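Local coordinates for protein uncharacterized RNA methyltransferase pyrab10780 (Pyrococcus abyssi, PDB 2JJQ) that methylates C5 of uridine 54 in tRNA, using S-adenosyl-L-methionine as methyl donor and releasing S-adenosyl-L-homocysteine, at residues K106-K109 and E115-V118; R26-D31 and C90-L95. One frame throughout, in Å; residues are numbered along the deposited sequence.

Interaction 1: K106-K109 and E115-V118; sequences KKLK and EVEV
L108 lays one methyl, CD1, against two valines, V116 in the lead-in to strand 117-119 and V118 within it: it lies 4.0 Å from V118 CG2 and 4.2 Å from V116 CG1. The leucine side chain runs nearly perpendicular to V116. Its CG stands anti to the carbonyl carbon (chi1 -72°), which carries CD1 off the helix toward the strand. The two valines offer different branches: V118 the methyl beside its backbone N, V116 the one beside its carbonyl carbon. A short loop leads from helix 97-112 into strand 117-119, which is added beside 403-409 at the edge of the class I-like methyltransferase core sheet. There 117-119 runs parallel to 403-409; A408 touches both L108 and V116, while V118 also rests on L101 and R105 of the helix. Nearer the connecting loop the contact becomes polar and exposed. K109 CD lies 3.7 Å from E115 OE1, and the bend at chi3 (72°) turns CE and NZ beyond it. The same oxygen forms a long salt bridge with K109 NZ at 3.7 Å, and E115 folds its carboxylate back toward the lysine through a bend at chi2 (77°).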
loop_
_atom_site.group_PDB
_atom_site.type_symbol
_atom_site.label_atom_id
_atom_site.label_comp_id
_atom_site.label_asym_id
_atom_site.label_seq_id
_atom_site.Cartn_x
_atom_site.Cartn_y
_atom_site.Cartn_z
ATOM N N LYS A 106 2.515 -17.708 10.603
ATOM C CA LYS A 106 3.462 -18.775 10.294
ATOM C C LYS A 106 4.640 -18.265 9.444
ATOM O O LYS A 106 5.818 -18.561 9.719
ATOM C CB LYS A 106 2.718 -19.896 9.575
ATOM C CG LYS A 106 1.849 -20.760 10.521
ATOM C CD LYS A 106 1.058 -21.774 9.670
ATOM C CE LYS A 106 0.054 -22.649 10.471
ATOM N NZ LYS A 106 0.595 -23.176 11.786
ATOM N N LYS A 107 4.320 -17.480 8.412
ATOM C CA LYS A 107 5.348 -16.852 7.573
ATOM C C LYS A 107 6.341 -15.997 8.347
ATOM O O LYS A 107 7.568 -16.134 8.177
ATOM C CB LYS A 107 4.666 -16.026 6.485
ATOM C CG LYS A 107 5.664 -15.339 5.570
ATOM C CD LYS A 107 4.841 -14.629 4.490
ATOM C CE LYS A 107 5.657 -13.644 3.723
ATOM N NZ LYS A 107 4.794 -12.951 2.666
ATOM N N LEU A 108 5.827 -15.138 9.249
ATOM C CA LEU A 108 6.697 -14.276 10.066
ATOM C C LEU A 108 7.569 -15.101 10.998
ATOM O O LEU A 108 8.756 -14.781 11.187
ATOM C CB LEU A 108 5.880 -13.264 10.912
ATOM C CG LEU A 108 5.270 -12.161 10.014
ATOM C CD1 LEU A 108 4.277 -11.341 10.842
ATOM C CD2 LEU A 108 6.401 -11.289 9.404
ATOM N N LYS A 109 6.980 -16.096 11.629
ATOM C CA LYS A 109 7.771 -16.961 12.516
ATOM C C LYS A 109 8.896 -17.643 11.731
ATOM O O LYS A 109 10.019 -17.686 12.197
ATOM C CB LYS A 109 6.880 -18.015 13.193
ATOM C CG LYS A 109 7.649 -18.877 14.210
ATOM C CD LYS A 109 6.671 -19.724 15.058
ATOM C CE LYS A 109 6.041 -20.848 14.260
ATOM N NZ LYS A 109 4.956 -21.543 15.069
ATOM N N GLU A 115 7.508 -16.290 17.316
ATOM C CA GLU A 115 6.102 -15.916 17.166
ATOM C C GLU A 115 5.930 -14.374 17.180
ATOM O O GLU A 115 6.428 -13.669 18.091
ATOM C CB GLU A 115 5.321 -16.529 18.327
ATOM C CG GLU A 115 3.828 -16.617 18.100
ATOM C CD GLU A 115 3.475 -17.771 17.173
ATOM O OE1 GLU A 115 3.934 -18.914 17.452
ATOM O OE2 GLU A 115 2.738 -17.542 16.170
ATOM N N VAL A 116 5.185 -13.888 16.199
ATOM C CA VAL A 116 4.819 -12.469 16.100
ATOM C C VAL A 116 3.302 -12.353 15.995
ATOM O O VAL A 116 2.686 -13.043 15.213
ATOM C CB VAL A 116 5.508 -11.818 14.890
ATOM C CG1 VAL A 116 5.043 -10.357 14.803
ATOM C CG2 VAL A 116 7.080 -11.914 15.077
ATOM N N GLU A 117 2.692 -11.546 16.854
ATOM C CA GLU A 117 1.255 -11.340 16.774
ATOM C C GLU A 117 0.941 -10.594 15.470
ATOM O O GLU A 117 1.708 -9.691 15.034
ATOM C CB GLU A 117 0.770 -10.537 17.983
ATOM C CG GLU A 117 -0.668 -10.019 17.844
ATOM C CD GLU A 117 -1.081 -9.039 18.960
ATOM O OE1 GLU A 117 -0.249 -8.698 19.842
ATOM O OE2 GLU A 117 -2.276 -8.608 18.944
ATOM N N VAL A 118 -0.160 -10.956 14.828
ATOM C CA VAL A 118 -0.651 -10.248 13.640
ATOM C C VAL A 118 -2.008 -9.581 13.955
ATOM O O VAL A 118 -3.024 -10.284 14.199
ATOM C CB VAL A 118 -0.787 -11.168 12.411
ATOM C CG1 VAL A 118 -1.191 -10.343 11.189
ATOM C CG2 VAL A 118 0.553 -11.886 12.101
#

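Interaction 2: R26-D31 and C90-L95; sequences RKLNDD and CTLQHL
A small, buried, wholly apolar contact joins the end of strand 24-28, in the N-terminal TRAM-like domain, to the loop that leads into helix 97-112. L28 carries one side of it alone, pointing its CB toward L92 and L95. Its CD1 meets L95 CD1 tip to tip at 3.7 Å. The same L28 methyl lies 4.1 Å from L92 CD2, but here the two side chains run antiparallel alongside one another. Strand 24-28 is an edge strand of the three-stranded antiparallel sheet it forms with 34-36 and 39-41, and L28 is its last residue. Two overlapping type I beta turns, C90 to Q93 and L92 to L95, hold the two loop leucines; they are closed by backbone bonds from Q93 N to C90 O and from L95 N to L92 O, each 3.0 Å long. L92 is the third residue of the first turn and the first of the second, while L95 completes the second. Within the second turn, the H94 ring has L95 CG 3.6 Å above one face, offset toward its rim, and T91 O at its edge in the ring plane; H94 NE2 is hydrogen-bonded to S44 O. F103 of helix 97-112 touches both L28 and L92, extending the apolar cluster from the TRAM-like domain and the loop onto the helix. C90, which opens the first turn, is probably a ligand of the [4Fe-4S] cluster. Past L28 the chain turns: N29 OD1 takes a weak hydrogen bond from D31 N (3.0 Å, 128°) and another bond from F33 N.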
loop_
_atom_site.group_PDB
_atom_site.type_symbol
_atom_site.label_atom_id
_atom_site.label_comp_id
_atom_site.label_asym_id
_atom_site.label_seq_id
_atom_site.Cartn_x
_atom_site.Cartn_y
_atom_site.Cartn_z
ATOM N N ARG A 26 -0.670 -28.816 1.059
ATOM C CA ARG A 26 -0.350 -28.897 2.480
ATOM C C ARG A 26 -0.132 -27.539 3.124
ATOM O O ARG A 26 -0.452 -27.337 4.302
ATOM C CB ARG A 26 0.891 -29.746 2.704
ATOM C CG ARG A 26 0.740 -31.175 2.176
ATOM C CD ARG A 26 -0.208 -32.079 3.002
ATOM N NE ARG A 26 -0.263 -33.436 2.446
ATOM C CZ ARG A 26 -1.173 -34.351 2.782
ATOM N NH1 ARG A 26 -2.112 -34.048 3.674
ATOM N NH2 ARG A 26 -1.153 -35.565 2.215
ATOM N N LYS A 27 0.425 -26.610 2.350
ATOM C CA LYS A 27 0.688 -25.281 2.875
ATOM C C LYS A 27 0.802 -24.283 1.713
ATOM O O LYS A 27 0.752 -24.655 0.532
ATOM C CB LYS A 27 1.982 -25.297 3.702
ATOM C CG LYS A 27 3.246 -25.366 2.870
ATOM C CD LYS A 27 4.445 -24.942 3.689
ATOM C CE LYS A 27 5.389 -24.088 2.892
ATOM N NZ LYS A 27 6.412 -23.452 3.795
ATOM N N LEU A 28 0.917 -23.000 2.071
ATOM C CA LEU A 28 1.183 -21.962 1.100
ATOM C C LEU A 28 2.652 -21.561 1.256
ATOM O O LEU A 28 3.178 -21.520 2.372
ATOM C CB LEU A 28 0.295 -20.730 1.375
ATOM C CG LEU A 28 -1.205 -21.025 1.354
ATOM C CD1 LEU A 28 -2.052 -19.757 1.529
ATOM C CD2 LEU A 28 -1.572 -21.712 0.054
ATOM N N ASN A 29 3.300 -21.217 0.175
ATOM C CA ASN A 29 4.630 -20.671 0.363
ATOM C C ASN A 29 4.519 -19.172 0.697
ATOM O O ASN A 29 3.400 -18.621 0.840
ATOM C CB ASN A 29 5.546 -20.972 -0.826
ATOM C CG ASN A 29 5.236 -20.141 -2.030
ATOM O OD1 ASN A 29 4.326 -19.304 -2.031
ATOM N ND2 ASN A 29 5.987 -20.385 -3.105
ATOM N N ASP A 30 5.664 -18.510 0.790
ATOM C CA ASP A 30 5.667 -17.122 1.226
ATOM C C ASP A 30 4.974 -16.164 0.241
ATOM O O ASP A 30 4.563 -15.085 0.657
ATOM C CB ASP A 30 7.097 -16.656 1.562
ATOM C CG ASP A 30 7.592 -17.181 2.904
ATOM O OD1 ASP A 30 6.914 -17.993 3.571
ATOM O OD2 ASP A 30 8.704 -16.786 3.301
ATOM N N ASP A 31 4.855 -16.520 -1.042
ATOM C CA ASP A 31 4.074 -15.693 -1.979
ATOM C C ASP A 31 2.603 -16.084 -2.014
ATOM O O ASP A 31 1.802 -15.538 -2.752
ATOM C CB ASP A 31 4.660 -15.714 -3.401
ATOM C CG ASP A 31 6.104 -15.213 -3.440
ATOM O OD1 ASP A 31 6.347 -14.064 -3.006
ATOM O OD2 ASP A 31 6.996 -15.984 -3.869
ATOM N N CYS A 90 -4.968 -9.350 -5.100
ATOM C CA CYS A 90 -5.629 -10.065 -3.992
ATOM C C CYS A 90 -5.485 -11.596 -4.053
ATOM O O CYS A 90 -6.466 -12.365 -4.070
ATOM C CB CYS A 90 -7.091 -9.668 -3.934
ATOM S SG CYS A 90 -7.263 -7.910 -3.514
ATOM N N THR A 91 -4.253 -12.031 -4.046
ATOM C CA THR A 91 -3.971 -13.427 -4.283
ATOM C C THR A 91 -4.396 -14.384 -3.173
ATOM O O THR A 91 -4.328 -15.610 -3.334
ATOM C CB THR A 91 -2.521 -13.553 -4.575
ATOM O OG1 THR A 91 -1.821 -12.849 -3.551
ATOM C CG2 THR A 91 -2.271 -12.862 -5.952
ATOM N N LEU A 92 -4.842 -13.838 -2.043
ATOM C CA LEU A 92 -5.359 -14.727 -0.964
ATOM C C LEU A 92 -6.855 -14.545 -0.744
ATOM O O LEU A 92 -7.369 -14.998 0.269
ATOM C CB LEU A 92 -4.653 -14.500 0.374
ATOM C CG LEU A 92 -3.117 -14.648 0.467
ATOM C CD1 LEU A 92 -2.632 -14.355 1.869
ATOM C CD2 LEU A 92 -2.621 -15.982 -0.072
ATOM N N GLN A 93 -7.546 -13.872 -1.664
ATOM C CA GLN A 93 -8.968 -13.517 -1.452
ATOM C C GLN A 93 -9.894 -14.703 -1.389
ATOM O O GLN A 93 -11.034 -14.579 -0.952
ATOM C CB GLN A 93 -9.494 -12.596 -2.561
ATOM C CG GLN A 93 -10.650 -11.749 -2.041
ATOM C CD GLN A 93 -11.199 -10.690 -3.055
ATOM O OE1 GLN A 93 -10.501 -9.750 -3.452
ATOM N NE2 GLN A 93 -12.476 -10.832 -3.417
ATOM N N HIS A 94 -9.409 -15.846 -1.846
ATOM C CA HIS A 94 -10.222 -17.102 -1.859
ATOM C C HIS A 94 -10.181 -17.786 -0.490
ATOM O O HIS A 94 -10.817 -18.843 -0.290
ATOM C CB HIS A 94 -9.664 -18.035 -2.907
ATOM C CG HIS A 94 -8.220 -18.402 -2.660
ATOM N ND1 HIS A 94 -7.192 -17.485 -2.736
ATOM C CD2 HIS A 94 -7.641 -19.580 -2.339
ATOM C CE1 HIS A 94 -6.045 -18.073 -2.443
ATOM N NE2 HIS A 94 -6.285 -19.352 -2.221
ATOM N N LEU A 95 -9.430 -17.196 0.442
ATOM C CA LEU A 95 -9.223 -17.794 1.806
ATOM C C LEU A 95 -9.969 -17.041 2.897
ATOM O O LEU A 95 -9.955 -15.810 2.914
ATOM C CB LEU A 95 -7.743 -17.788 2.166
ATOM C CG LEU A 95 -6.810 -18.531 1.205
ATOM C CD1 LEU A 95 -5.404 -18.278 1.722
ATOM C CD2 LEU A 95 -7.141 -20.018 1.116
#

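Helix 97-112 connects the two contacts, which follow in series along the chain: 90-95 leads into it and 106-109 lies near its end. Their centres are 15 Å apart, yet they meet directly where K107 NZ lies 2.9 Å from D30 O, a probable hydrogen bond; the same amine also bonds P416 O. Interaction 1 is near the predicted catalytic pair: the L108 side chain is about 9 Å from that of C387, and the V118 side chain is about 9 Å from that of E419. Interaction 2 ties the TRAM-like domain to the central region and interaction 1 lies beside the catalytic domain, in the area where the three regions probably form the tRNA-binding site.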